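Local atomic coordinates of bucandin (PDB entry 1F94), a protein that is a three-finger neurotoxin of krait venom that may enhance presynaptic acetylcholine release, an activity not firmly established. Residues A[26-29]-A[34-37]; A[41-46]-A[51-56]. All coordinates share one frame; numbering follows the deposited sequence. Where two conformers were deposited one is given.

How the contacts relate
Both contacts lie at the surface of one four-stranded antiparallel sheet, with a single buried residue in each: L37 in contact 1 and N53 in contact 2. Contact 1 joins neighbouring strands of the second finger in regular register. Contact 2 joins the irregular chain leading into strand 46-47, with its first residue, to strand 51-56 in the third finger, where just one bridge is regular and a disulfide and side-chain hydrogen bonds do the rest. Their centres are about 10 Å apart, and strands 23-29 and 51-56, neighbours in the sheet, connect them through probable backbone hydrogen bonds from L28 to Y52 and from K26 to K54. Indole packing marks contact 1, whereas polar side chains and sulfur mark contact 2.

Contact 1 (A[26-29]-A[34-37]); sequences KWLN and ERWL
W27 and W36 face each other as a hydrogen-bonded antiparallel pair, and their indoles project from the same face of the two-stranded ribbon. From CB outward, the W36 side chain first meets backbone: its CB is 3.8 Å from W27 O. CE3 then comes over one face of the W27 indole, 3.7 Å from W27 CG and displaced toward the rim of that ring. The next atom, CZ3, reaches W27 CE3 at 3.9 Å. With the planes inclined at 66°, the six-membered ring of W36 presents its edge to the five-membered ring of W27, a T-shaped pair in the W27 conformer given. In both residues CG is anti to the backbone N (chi1 -179° in W27, -177° in W36), which sends the indoles out side by side; their differing chi2 turns the rings against each other.

Beneath the rings, W27 N bonds to W36 O and W36 N to W27 O, the latter at 2.8 Å. A third backbone bond, N29 N to E34 O at 2.9 Å, closes the ribbon next to the turn, where N29 OD1 takes hydrogen bonds from I31 N and S32 N. K26, L28, R35 and L37 line the other face; there L28 CD2 lies 3.8 Å from R35 CG.

In this central-finger hairpin, backbone hydrogen bonds set the register, while W36 edge C-H groups against the W27 pi face add dispersion and weak electrostatic attraction.

Contact 2 (A[41-46]-A[51-56]); sequences KTCTEI and VYNKCC
Different chi1 positions bring the two sulfurs together: in C43 the SG stands anti to the backbone N (-171°), whereas in C55 it stands anti to the carbonyl carbon (-56°). The resulting disulfide, C43 SG to C55 SG, measures 2.0 Å and has a chi3 of -91°, close to a right angle.

N53 sends its amide across the gap to the loop. Its ND2 donates to T44 O at 2.9 Å, with the acceptor in the plane of the N53 amide but the donor above the T44 carbonyl plane, so the bond is not made on a carbonyl lone pair.

E45 imitates a strand partner with its side chain. OE2 accepts from C55 N at 2.8 Å through the anti lone pair, in a nearly straight bond. A water accepts from K54 NZ in the conformer given and donates to C55 O. E45 OE2 and K54 NZ, 4.3 Å apart, are oppositely charged but do not form a salt bridge.

I46 and N53 form an antiparallel hydrogen-bonded pair, I46 N to N53 O at 3.1 Å and N53 N to I46 O at 2.9 Å. Beyond this bridge, I46 CG2 packs 3.7 Å from V51 CG1.

The disulfide belongs to the set that ties three-finger toxins together near their common base. Strand 51-56 lies between 46-47 and 23-29 in the sheet, and W27 on strand 23-29 packs against I46, V51 and N53; the chain contains no helix, so the regular elements around the contact are all strands.

Contact 1 (A[26-29]-A[34-37])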
ATOM      1  N   LYS A  26      -0.046   2.404   0.842  1.00 18.39           N
ATOM      2  CA  LYS A  26      -1.127   2.193   1.830  1.00 17.30           C
ATOM      3  C   LYS A  26      -2.172   3.246   1.501  1.00 17.48           C
ATOM      4  O   LYS A  26      -2.092   4.391   1.936  1.00 18.03           O
ATOM      5  CB  LYS A  26      -0.607   2.410   3.240  1.00 19.46           C
ATOM      6  CG  LYS A  26      -1.669   2.154   4.284  1.00 22.25           C
ATOM      7  CD  LYS A  26      -1.247   2.297   5.703  1.00 27.13           C
ATOM      8  CE  LYS A  26      -0.788   3.632   6.197  1.00 36.91           C
ATOM      9  NZ  LYS A  26      -0.416   3.480   7.680  1.00 44.36           N
ATOM     10  N   TRP A  27      -3.176   2.791   0.760  1.00 17.27           N
ATOM     11  CA  TRP A  27      -4.243   3.608   0.210  1.00 17.51           C
ATOM     12  C   TRP A  27      -5.499   3.284   1.023  1.00 18.55           C
ATOM     13  O   TRP A  27      -5.933   2.128   1.071  1.00 25.61           O
ATOM     14  CB  TRP A  27      -4.408   3.424  -1.272  0.50 18.92           C
ATOM     15  CG  TRP A  27      -5.401   4.126  -2.117  0.50 18.62           C
ATOM     16  CD1 TRP A  27      -6.776   4.171  -1.958  0.50 18.61           C
ATOM     17  CD2 TRP A  27      -5.133   4.890  -3.314  0.50 19.58           C
ATOM     18  NE1 TRP A  27      -7.364   4.923  -2.973  0.50 22.40           N
ATOM     19  CE2 TRP A  27      -6.376   5.377  -3.825  0.50 20.28           C
ATOM     20  CE3 TRP A  27      -4.037   5.252  -4.061  0.50 18.86           C
ATOM     21  CZ2 TRP A  27      -6.474   6.165  -4.971  0.50 20.13           C
ATOM     22  CZ3 TRP A  27      -4.148   6.025  -5.195  0.50 19.17           C
ATOM     23  CH2 TRP A  27      -5.382   6.495  -5.707  0.50 20.74           C
ATOM     24  N   LEU A  28      -6.087   4.262   1.620  1.00 17.13           N
ATOM     25  CA  LEU A  28      -7.221   4.114   2.488  1.00 17.54           C
ATOM     26  C   LEU A  28      -8.375   4.943   1.941  1.00 18.10           C
ATOM     27  O   LEU A  28      -8.218   6.114   1.655  1.00 18.81           O
ATOM     28  CB  LEU A  28      -6.904   4.588   3.910  1.00 18.54           C
ATOM     29  CG  LEU A  28      -5.633   3.945   4.482  1.00 19.02           C
ATOM     30  CD1 LEU A  28      -5.271   4.579   5.843  1.00 21.67           C
ATOM     31  CD2 LEU A  28      -5.735   2.455   4.614  1.00 23.34           C
ATOM     32  N   ASN A  29      -9.561   4.300   1.855  1.00 17.90           N
ATOM     33  CA  ASN A  29     -10.787   5.023   1.494  1.00 18.64           C
ATOM     34  C   ASN A  29     -11.397   5.560   2.762  1.00 18.53           C
ATOM     35  O   ASN A  29     -11.772   4.799   3.677  1.00 19.73           O
ATOM     36  CB  ASN A  29     -11.698   4.076   0.730  1.00 19.36           C
ATOM     37  CG  ASN A  29     -12.914   4.805   0.195  1.00 22.25           C
ATOM     38  OD1 ASN A  29     -13.668   5.453   0.923  1.00 20.47           O
ATOM     39  ND2 ASN A  29     -13.111   4.711  -1.104  1.00 34.15           N
ATOM     40  N   GLU A  34     -12.089   0.925   3.210  1.00 18.34           N
ATOM     41  CA  GLU A  34     -11.332  -0.035   2.417  1.00 17.88           C
ATOM     42  C   GLU A  34      -9.838   0.281   2.459  1.00 17.22           C
ATOM     43  O   GLU A  34      -9.440   1.423   2.332  1.00 18.44           O
ATOM     44  CB  GLU A  34     -11.811  -0.001   0.953  1.00 18.76           C
ATOM     45  CG  GLU A  34     -11.029  -0.936   0.075  1.00 18.33           C
ATOM     46  CD  GLU A  34     -11.429  -0.858  -1.398  1.00 18.73           C
ATOM     47  OE1 GLU A  34     -12.261  -0.006  -1.757  1.00 23.46           O
ATOM     48  OE2 GLU A  34     -10.935  -1.669  -2.201  1.00 18.74           O
ATOM     49  N   ARG A  35      -9.031  -0.774   2.608  1.00 17.49           N
ATOM     50  CA  ARG A  35      -7.564  -0.716   2.610  1.00 16.89           C
ATOM     51  C   ARG A  35      -7.016  -1.335   1.355  1.00 17.04           C
ATOM     52  O   ARG A  35      -7.374  -2.446   1.017  1.00 19.85           O
ATOM     53  CB  ARG A  35      -7.048  -1.459   3.846  1.00 17.95           C
ATOM     54  CG  ARG A  35      -7.563  -0.874   5.146  1.00 20.18           C
ATOM     55  CD  ARG A  35      -7.062  -1.683   6.314  1.00 24.27           C
ATOM     56  NE  ARG A  35      -7.772  -2.915   6.397  1.00 38.77           N
ATOM     57  CZ  ARG A  35      -7.481  -3.991   7.148  1.00 55.62           C
ATOM     58  NH1 ARG A  35      -6.408  -3.944   7.942  1.00 43.24           N
ATOM     59  NH2 ARG A  35      -8.300  -5.044   7.037  1.00 63.01           N
ATOM     60  N   TRP A  36      -6.161  -0.607   0.643  1.00 16.41           N
ATOM     61  CA  TRP A  36      -5.546  -1.082  -0.581  1.00 16.40           C
ATOM     62  C   TRP A  36      -4.047  -0.920  -0.434  1.00 16.15           C
ATOM     63  O   TRP A  36      -3.538   0.188  -0.387  1.00 16.84           O
ATOM     64  CB  TRP A  36      -6.058  -0.309  -1.795  1.00 16.79           C
ATOM     65  CG  TRP A  36      -5.489  -0.829  -3.070  1.00 16.57           C
ATOM     66  CD1 TRP A  36      -5.155  -2.091  -3.418  1.00 17.35           C
ATOM     67  CD2 TRP A  36      -5.192  -0.022  -4.243  1.00 17.00           C
ATOM     68  NE1 TRP A  36      -4.658  -2.154  -4.695  1.00 17.58           N
ATOM     69  CE2 TRP A  36      -4.678  -0.878  -5.212  1.00 17.56           C
ATOM     70  CE3 TRP A  36      -5.309   1.347  -4.508  1.00 17.40           C
ATOM     71  CZ2 TRP A  36      -4.274  -0.406  -6.468  1.00 19.58           C
ATOM     72  CZ3 TRP A  36      -4.902   1.798  -5.749  1.00 18.95           C
ATOM     73  CH2 TRP A  36      -4.394   0.937  -6.712  1.00 20.13           C
ATOM     74  N   LEU A  37      -3.335  -2.059  -0.338  1.00 16.26           N
ATOM     75  CA  LEU A  37      -1.911  -2.111  -0.025  1.00 16.02           C
ATOM     76  C   LEU A  37      -1.180  -2.913  -1.089  1.00 15.96           C
ATOM     77  O   LEU A  37      -1.711  -3.926  -1.613  1.00 16.77           O
ATOM     78  CB  LEU A  37      -1.691  -2.762   1.365  1.00 16.52           C
ATOM     79  CG  LEU A  37      -1.851  -1.831   2.551  1.00 17.80           C
ATOM     80  CD1 LEU A  37      -3.203  -1.189   2.723  1.00 19.50           C
ATOM     81  CD2 LEU A  37      -1.459  -2.623   3.819  1.00 19.09           C
TER

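Contact 2 (A[41-46]-A[51-56])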
ATOM      1  N   LYS A  41       5.514   0.874  -8.766  1.00 20.50           N
ATOM      2  CA  LYS A  41       6.539   1.641  -9.399  1.00 21.61           C
ATOM      3  C   LYS A  41       6.390   3.151  -9.129  1.00 22.34           C
ATOM      4  O   LYS A  41       7.395   3.854  -9.022  1.00 26.14           O
ATOM      5  CB  LYS A  41       6.492   1.448 -10.894  0.50 24.23           C
ATOM      6  CG  LYS A  41       7.613   1.977 -11.741  0.50 27.96           C
ATOM      7  CD  LYS A  41       7.641   1.407 -13.132  0.50 34.61           C
ATOM      8  CE  LYS A  41       6.523   0.422 -13.451  0.50 36.05           C
ATOM      9  NZ  LYS A  41       6.874  -0.987 -13.145  0.50 36.15           N
ATOM     10  N   THR A  42       5.191   3.642  -9.063  1.00 24.80           N
ATOM     11  CA  THR A  42       4.873   5.036  -8.826  1.00 27.00           C
ATOM     12  C   THR A  42       3.988   5.088  -7.616  1.00 25.61           C
ATOM     13  O   THR A  42       3.155   4.231  -7.362  1.00 30.77           O
ATOM     14  CB  THR A  42       4.084   5.727  -9.996  1.00 28.28           C
ATOM     15  OG1 THR A  42       2.783   5.093 -10.107  1.00 39.07           O
ATOM     16  CG2 THR A  42       4.860   5.642 -11.284  1.00 36.62           C
ATOM     17  N   CYS A  43       4.162   6.149  -6.889  1.00 25.38           N
ATOM     18  CA  CYS A  43       3.323   6.324  -5.680  1.00 23.75           C
ATOM     19  C   CYS A  43       3.298   7.819  -5.359  1.00 23.82           C
ATOM     20  O   CYS A  43       4.321   8.462  -5.275  1.00 26.44           O
ATOM     21  CB  CYS A  43       3.897   5.518  -4.527  1.00 23.42           C
ATOM     22  SG  CYS A  43       2.871   5.385  -3.023  1.00 22.88           S
ATOM     23  N   THR A  44       2.127   8.376  -5.278  1.00 25.42           N
ATOM     24  CA  THR A  44       1.875   9.777  -4.977  1.00 27.20           C
ATOM     25  C   THR A  44       1.124   9.867  -3.651  1.00 24.96           C
ATOM     26  O   THR A  44       0.114   9.153  -3.491  1.00 28.00           O
ATOM     27  CB  THR A  44       1.021  10.427  -6.101  1.00 32.32           C
ATOM     28  OG1 THR A  44       1.718  10.265  -7.308  1.00 41.68           O
ATOM     29  CG2 THR A  44       0.815  11.905  -5.818  1.00 39.99           C
ATOM     30  N   GLU A  45       1.548  10.648  -2.713  1.00 24.44           N
ATOM     31  CA  GLU A  45       0.793  10.810  -1.499  1.00 24.66           C
ATOM     32  C   GLU A  45      -0.471  11.590  -1.803  1.00 23.36           C
ATOM     33  O   GLU A  45      -0.450  12.492  -2.663  1.00 25.74           O
ATOM     34  CB  GLU A  45       1.685  11.449  -0.448  1.00 31.15           C
ATOM     35  CG  GLU A  45       2.680  10.283  -0.210  1.00 33.39           C
ATOM     36  CD  GLU A  45       3.242  10.292   1.157  1.00 26.06           C
ATOM     37  OE1 GLU A  45       3.383  11.409   1.737  1.00 37.36           O
ATOM     38  OE2 GLU A  45       3.684   9.231   1.622  1.00 26.28           O
ATOM     39  N   ILE A  46      -1.534  11.170  -1.132  1.00 20.79           N
ATOM     40  CA  ILE A  46      -2.868  11.756  -1.335  1.00 20.63           C
ATOM     41  C   ILE A  46      -3.521  11.991   0.012  1.00 19.70           C
ATOM     42  O   ILE A  46      -3.403  11.155   0.947  1.00 19.72           O
ATOM     43  CB  ILE A  46      -3.784  10.822  -2.206  1.00 20.89           C
ATOM     44  CG1 ILE A  46      -3.133  10.441  -3.507  1.00 22.99           C
ATOM     45  CG2 ILE A  46      -5.159  11.419  -2.392  1.00 21.74           C
ATOM     46  CD1 ILE A  46      -3.814   9.296  -4.248  1.00 27.16           C
ATOM     47  N   VAL A  51      -9.738   9.954   0.030  1.00 18.53           N
ATOM     48  CA  VAL A  51      -8.556   9.115  -0.095  1.00 18.41           C
ATOM     49  C   VAL A  51      -7.410   9.621   0.759  1.00 17.57           C
ATOM     50  O   VAL A  51      -7.031  10.795   0.730  1.00 18.92           O
ATOM     51  CB  VAL A  51      -8.100   8.926  -1.545  1.00 20.04           C
ATOM     52  CG1 VAL A  51      -6.792   8.171  -1.676  1.00 20.39           C
ATOM     53  CG2 VAL A  51      -9.224   8.238  -2.362  1.00 22.41           C
ATOM     54  N   TYR A  52      -6.780   8.693   1.449  1.00 18.10           N
ATOM     55  CA  TYR A  52      -5.462   8.890   2.071  1.00 18.54           C
ATOM     56  C   TYR A  52      -4.531   7.874   1.411  1.00 18.81           C
ATOM     57  O   TYR A  52      -4.834   6.683   1.415  1.00 22.82           O
ATOM     58  CB  TYR A  52      -5.536   8.626   3.563  1.00 19.17           C
ATOM     59  CG  TYR A  52      -4.207   8.665   4.241  1.00 20.57           C
ATOM     60  CD1 TYR A  52      -3.718   9.837   4.706  1.00 22.48           C
ATOM     61  CD2 TYR A  52      -3.447   7.507   4.404  1.00 23.64           C
ATOM     62  CE1 TYR A  52      -2.468   9.864   5.345  1.00 25.20           C
ATOM     63  CE2 TYR A  52      -2.211   7.536   4.990  1.00 27.32           C
ATOM     64  CZ  TYR A  52      -1.730   8.736   5.448  1.00 25.52           C
ATOM     65  OH  TYR A  52      -0.508   8.696   6.064  1.00 32.00           O
ATOM     66  N   ASN A  53      -3.379   8.300   0.937  1.00 17.94           N
ATOM     67  CA  ASN A  53      -2.406   7.323   0.459  1.00 18.36           C
ATOM     68  C   ASN A  53      -1.036   7.770   0.960  1.00 18.51           C
ATOM     69  O   ASN A  53      -0.640   8.914   0.750  1.00 20.46           O
ATOM     70  CB  ASN A  53      -2.383   7.217  -1.063  1.00 18.69           C
ATOM     71  CG  ASN A  53      -1.438   6.136  -1.557  1.00 19.27           C
ATOM     72  OD1 ASN A  53      -1.542   4.977  -1.176  1.00 20.76           O
ATOM     73  ND2 ASN A  53      -0.506   6.552  -2.385  1.00 21.88           N
ATOM     74  N   LYS A  54      -0.313   6.801   1.481  1.00 17.55           N
ATOM     75  CA  LYS A  54       1.050   6.963   1.989  1.00 18.39           C
ATOM     76  C   LYS A  54       1.968   6.043   1.223  1.00 17.86           C
ATOM     77  O   LYS A  54       1.597   4.893   0.918  1.00 18.44           O
ATOM     78  CB  LYS A  54       1.096   6.675   3.473  1.00 20.52           C
ATOM     79  CG  LYS A  54       2.425   6.819   4.128  1.00 24.85           C
ATOM     80  CD  LYS A  54       2.623   6.695   5.603  0.50 21.71           C
ATOM     81  CE  LYS A  54       4.088   6.811   5.950  0.50 20.75           C
ATOM     82  NZ  LYS A  54       4.729   8.138   5.652  0.50 22.61           N
ATOM     83  N   CYS A  55       3.170   6.515   0.979  1.00 19.02           N
ATOM     84  CA  CYS A  55       4.202   5.812   0.245  1.00 19.51           C
ATOM     85  C   CYS A  55       5.436   5.562   1.103  1.00 19.52           C
ATOM     86  O   CYS A  55       5.837   6.436   1.855  1.00 22.35           O
ATOM     87  CB  CYS A  55       4.630   6.695  -0.994  1.00 22.10           C
ATOM     88  SG  CYS A  55       3.244   7.130  -2.060  1.00 22.84           S
ATOM     89  N   CYS A  56       6.053   4.400   0.968  1.00 18.24           N
ATOM     90  CA  CYS A  56       7.288   4.120   1.720  1.00 19.28           C
ATOM     91  C   CYS A  56       8.133   3.204   0.912  1.00 18.96           C
ATOM     92  O   CYS A  56       7.647   2.538  -0.038  1.00 21.04           O
ATOM     93  CB  CYS A  56       6.985   3.605   3.125  1.00 20.29           C
ATOM     94  SG  CYS A  56       5.986   2.103   3.206  1.00 20.23           S
TER
HETATM   95  O   HOH W   1       5.599   8.812   3.044  1.00 28.70           O